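Local coordinates for PTS system, nitrogen regulatory IIA protein (Neisseria meningitidis, PDB 2A0J) that probably takes part in a phosphotransferase-type phosphorylation relay linked to nitrogen regulation, passing phosphate through phosphohistidine and perhaps activating protein kinases, at residues I13-E18 and F80-E85; K74-A79 and L104-A109. One frame throughout, in Å; residues are numbered along the deposited sequence.

Contact 1 of 2, residues I13-E18 and F80-E85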
# COMPACT_ATOMS: atom_id res chain seq x y z
N ILE A 13 6.42 4.99 5.94
CA ILE A 13 6.82 3.59 6.00
C ILE A 13 6.78 3.06 7.43
O ILE A 13 7.32 3.69 8.34
CB ILE A 13 8.23 3.42 5.44
CG1 ILE A 13 8.26 3.86 3.97
CG2 ILE A 13 8.70 1.98 5.61
CD1 ILE A 13 9.63 3.90 3.37
N VAL A 14 6.14 1.91 7.62
CA VAL A 14 6.02 1.26 8.94
C VAL A 14 6.67 -0.12 8.79
O VAL A 14 6.29 -0.90 7.92
CB VAL A 14 4.54 1.10 9.37
CG1 VAL A 14 4.45 0.44 10.74
CG2 VAL A 14 3.85 2.45 9.40
N LEU A 15 7.64 -0.42 9.65
CA LEU A 15 8.37 -1.68 9.57
C LEU A 15 7.90 -2.84 10.44
O LEU A 15 8.16 -4.00 10.10
CB LEU A 15 9.85 -1.42 9.88
CG LEU A 15 10.58 -0.37 9.04
CD1 LEU A 15 11.92 -0.05 9.69
CD2 LEU A 15 10.76 -0.86 7.62
N ASP A 16 7.22 -2.55 11.55
CA ASP A 16 6.80 -3.61 12.45
C ASP A 16 5.44 -3.36 13.10
O ASP A 16 5.33 -3.30 14.32
CB ASP A 16 7.87 -3.79 13.54
CG ASP A 16 7.69 -5.06 14.34
OD1 ASP A 16 8.40 -5.21 15.35
OD2 ASP A 16 6.86 -5.91 13.96
N MET A 17 4.41 -3.22 12.28
CA MET A 17 3.07 -2.95 12.79
C MET A 17 2.34 -4.18 13.34
O MET A 17 2.23 -5.21 12.68
CB MET A 17 2.21 -2.31 11.69
CG MET A 17 0.78 -1.99 12.13
SD MET A 17 -0.27 -1.45 10.77
CE MET A 17 0.18 0.26 10.67
N GLU A 18 1.85 -4.05 14.57
CA GLU A 18 1.11 -5.12 15.22
C GLU A 18 -0.36 -4.91 14.86
O GLU A 18 -1.03 -4.04 15.43
CB GLU A 18 1.32 -5.04 16.73
CG GLU A 18 0.50 -6.03 17.53
CD GLU A 18 0.79 -5.95 19.02
OE1 GLU A 18 1.94 -6.26 19.41
OE2 GLU A 18 -0.11 -5.56 19.79
N PHE A 80 3.85 2.31 2.90
CA PHE A 80 4.25 0.91 2.87
C PHE A 80 4.20 0.36 4.29
O PHE A 80 4.68 1.00 5.22
CB PHE A 80 5.66 0.77 2.31
CG PHE A 80 6.07 -0.66 2.10
CD1 PHE A 80 5.57 -1.38 1.02
CD2 PHE A 80 6.91 -1.29 3.01
CE1 PHE A 80 5.90 -2.73 0.85
CE2 PHE A 80 7.24 -2.64 2.85
CZ PHE A 80 6.73 -3.36 1.77
N ILE A 81 3.63 -0.84 4.43
CA ILE A 81 3.52 -1.48 5.74
C ILE A 81 4.03 -2.92 5.78
O ILE A 81 3.68 -3.74 4.93
CB ILE A 81 2.07 -1.53 6.23
CG1 ILE A 81 1.50 -0.11 6.36
CG2 ILE A 81 2.01 -2.27 7.57
CD1 ILE A 81 0.08 -0.07 6.91
N ARG A 82 4.84 -3.21 6.79
CA ARG A 82 5.40 -4.55 7.02
C ARG A 82 4.79 -4.99 8.35
O ARG A 82 5.08 -4.40 9.39
CB ARG A 82 6.92 -4.50 7.13
CG ARG A 82 7.66 -5.52 6.27
CD ARG A 82 8.41 -6.54 7.11
NE ARG A 82 9.33 -5.91 8.05
CZ ARG A 82 10.58 -5.55 7.77
NH1 ARG A 82 11.08 -5.75 6.56
NH2 ARG A 82 11.32 -4.98 8.70
N THR A 83 3.95 -6.01 8.30
CA THR A 83 3.27 -6.52 9.49
C THR A 83 4.16 -7.43 10.34
O THR A 83 5.02 -8.14 9.82
CB THR A 83 1.97 -7.27 9.09
OG1 THR A 83 2.28 -8.31 8.15
CG2 THR A 83 0.97 -6.29 8.45
N ARG A 84 3.96 -7.40 11.65
CA ARG A 84 4.74 -8.24 12.55
C ARG A 84 4.33 -9.69 12.30
O ARG A 84 5.16 -10.60 12.36
CB ARG A 84 4.46 -7.87 14.01
CG ARG A 84 5.32 -8.63 15.00
CD ARG A 84 5.05 -8.18 16.43
NE ARG A 84 5.12 -6.73 16.55
CZ ARG A 84 4.94 -6.05 17.68
NH1 ARG A 84 4.67 -6.71 18.80
NH2 ARG A 84 5.03 -4.73 17.68
N GLU A 85 3.05 -9.88 12.02
CA GLU A 85 2.48 -11.19 11.74
C GLU A 85 1.65 -11.09 10.46
O GLU A 85 1.10 -10.04 10.16
CB GLU A 85 1.59 -11.64 12.90
CG GLU A 85 2.01 -12.93 13.58
CD GLU A 85 3.28 -12.79 14.40
OE1 GLU A 85 4.36 -12.58 13.80
OE2 GLU A 85 3.21 -12.88 15.64
O HOH W 1 0.55 -7.92 12.61

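Contact 2 of 2, residues K74-A79 and L104-A109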
# COMPACT_ATOMS: atom_id res chain seq x y z
N LYS A 74 -5.32 15.73 -5.09
CA LYS A 74 -4.72 16.41 -6.23
C LYS A 74 -3.31 15.92 -6.56
O LYS A 74 -2.75 16.27 -7.60
CB LYS A 74 -4.70 17.93 -6.01
CG LYS A 74 -6.10 18.53 -5.93
CD LYS A 74 -6.94 18.09 -7.12
CE LYS A 74 -8.40 18.52 -6.98
NZ LYS A 74 -9.23 17.92 -8.05
N GLN A 75 -2.75 15.12 -5.67
CA GLN A 75 -1.43 14.57 -5.89
C GLN A 75 -1.37 13.19 -5.29
O GLN A 75 -1.80 12.98 -4.16
CB GLN A 75 -0.35 15.46 -5.26
CG GLN A 75 1.05 14.91 -5.42
CD GLN A 75 2.12 15.87 -4.94
OE1 GLN A 75 2.05 16.39 -3.82
NE2 GLN A 75 3.12 16.12 -5.78
N ALA A 76 -0.86 12.24 -6.06
CA ALA A 76 -0.75 10.87 -5.59
C ALA A 76 0.04 10.78 -4.29
O ALA A 76 0.98 11.54 -4.05
CB ALA A 76 -0.09 10.01 -6.66
N THR A 77 -0.34 9.84 -3.44
CA THR A 77 0.35 9.64 -2.18
C THR A 77 0.28 8.16 -1.84
O THR A 77 -0.68 7.47 -2.21
CB THR A 77 -0.31 10.48 -1.06
OG1 THR A 77 0.48 10.38 0.13
CG2 THR A 77 -1.74 9.99 -0.79
N GLY A 78 1.30 7.66 -1.15
CA GLY A 78 1.31 6.25 -0.79
C GLY A 78 1.96 5.95 0.55
O GLY A 78 2.41 6.86 1.25
N ALA A 79 2.00 4.68 0.90
CA ALA A 79 2.60 4.24 2.15
C ALA A 79 2.97 2.78 2.02
O ALA A 79 2.48 2.08 1.13
CB ALA A 79 1.62 4.42 3.31
N LEU A 104 -3.11 6.28 -2.95
CA LEU A 104 -4.27 7.16 -3.09
C LEU A 104 -3.98 8.10 -4.27
O LEU A 104 -3.02 8.87 -4.24
CB LEU A 104 -4.49 7.99 -1.83
CG LEU A 104 -5.79 7.83 -1.04
CD1 LEU A 104 -5.89 9.01 -0.08
CD2 LEU A 104 -7.00 7.79 -1.98
N VAL A 105 -4.82 8.04 -5.30
CA VAL A 105 -4.58 8.87 -6.47
C VAL A 105 -5.69 9.86 -6.82
O VAL A 105 -6.86 9.64 -6.50
CB VAL A 105 -4.32 7.99 -7.72
CG1 VAL A 105 -3.09 7.12 -7.48
CG2 VAL A 105 -5.53 7.10 -8.02
N PRO A 106 -5.33 10.99 -7.44
CA PRO A 106 -6.37 11.97 -7.81
C PRO A 106 -7.21 11.36 -8.93
O PRO A 106 -6.82 10.37 -9.54
CB PRO A 106 -5.55 13.18 -8.27
CG PRO A 106 -4.25 12.58 -8.74
CD PRO A 106 -3.98 11.53 -7.69
N GLU A 107 -8.37 11.94 -9.19
CA GLU A 107 -9.22 11.42 -10.25
C GLU A 107 -8.96 12.22 -11.53
O GLU A 107 -9.70 13.16 -11.84
CB GLU A 107 -10.69 11.55 -9.85
CG GLU A 107 -11.59 10.47 -10.44
CD GLU A 107 -13.06 10.78 -10.27
OE1 GLU A 107 -13.89 9.87 -10.49
OE2 GLU A 107 -13.40 11.93 -9.92
N ASN A 108 -7.91 11.86 -12.28
CA ASN A 108 -7.59 12.58 -13.51
C ASN A 108 -6.64 11.88 -14.50
O ASN A 108 -7.03 11.62 -15.64
CB ASN A 108 -7.03 13.96 -13.16
CG ASN A 108 -5.86 13.90 -12.20
OD1 ASN A 108 -4.82 13.32 -12.50
ND2 ASN A 108 -6.03 14.51 -11.03
N ALA A 109 -5.40 11.60 -14.08
CA ALA A 109 -4.42 10.96 -14.96
C ALA A 109 -4.31 9.46 -14.72
O ALA A 109 -3.25 8.95 -14.38
CB ALA A 109 -3.04 11.62 -14.79

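Contact 1 of 2, residues I13-E18 and F80-E85
Arg84 reaches across to two acids of the neighbouring segment, Asp16 in the bulge and Glu18 just after the strand. Arg84 CB already lies 3.1 Å from OD2 of Asp16, and CG and CD run on past the same oxygen. The chain then bends at the CG-CD bond (chi3 -52°), which brings Arg84 NE back to OD2 of Asp16 for a salt bridge of 3.2 Å, met from above the carboxylate plane. Beyond it, CZ sits under CB of Glu18, which covers one guanidinium face, while Arg84 NH1 makes the second salt bridge, 2.8 Å to OE1 of Glu18; that carboxylate stands steeply to the guanidinium, the planes 78° apart. NH2 ends near the backbone O of Asp16.

Behind this network the two strands run parallel. Val14 N bonds to Phe80 O and Arg82 N to Val14 O; a beta bulge at Leu15 and Asp16 then shifts the register by one residue before Met17 N meets Arg82 O. At the bulge Arg82 NE donates to Leu15 O at 3.0 Å, in the carbonyl plane, while its NH1 and NH2 bond to Leu133 O and Val136 O. On the face of Val14 and Ile81, Met17 CE packs 3.8 Å from Ile81 CD1, where Leu25 of helix 22-33 touches both Met17 and Ile81.

One arginine thus probably balances two exposed carboxylates, while the other ties the irregular backbone of an outermost strand to the C-terminal end of helix 127-135.

Contact 2 of 2, residues K74-A79 and L104-A109
Thr77 and Leu104 form an antiparallel hydrogen-bonded pair, each giving its N-H to the carbonyl of the other. Leu104 N to Thr77 O, at 2.8 Å, is almost straight (178° at the hydrogen); Thr77 N to Leu104 O is 3.0 Å. Their side chains lie side by side on one face, where Thr77 CG2 comes within 3.6 Å of Leu104 CB. The methyl is put there by a chi1 of -173°, which stands CG2 between the backbone N and the carbonyl carbon and leaves OG1 to bond to Glu36 OE1.

Ala76 CA lies 3.3 Å from Leu104 O in a CA-H...O contact. This is where strands 77-83 and 97-106, the inner pair of a four-stranded mixed sheet in this EIIA-type domain, meet near the entry to one and the exit from the other. Here Pro106, which has no N-H to continue the pairing, packs instead: its ring CD lies 3.6 Å from Ala76 N, and its CB 3.9 Å from Lys74 CA.

Farther out, helix 22-33 presents Leu33 to Thr77 and Leu104, and helix 41-52 adds Val44 and Cys47 against the leucine. Val105, its CB turned from the 74-79 segment, and Pro106 both touch His113 of helix 110-124.

Overall arrangement
Both contacts use strand 77-83, and they lie on opposite sides of the chain's centre, with their own centres about 22 Å apart. Contact 1 joins the later part of that strand, in parallel, to the outermost strand 13-17; contact 2 joins its start, antiparallel, to strand 97-106, an inner neighbour. Each is partly buried, but contact 1 is more than twice as extensive, 610 against 275 Å², and mixes apolar packing against helix 22-33 with charged groups exposed at the end of the strand pair. Contact 2 has no salt bridge between its segments: backbone bonds give way to proline and alanine packing. Helix 22-33 touches side chains of both, Leu25 at contact 1 and Leu33 at contact 2.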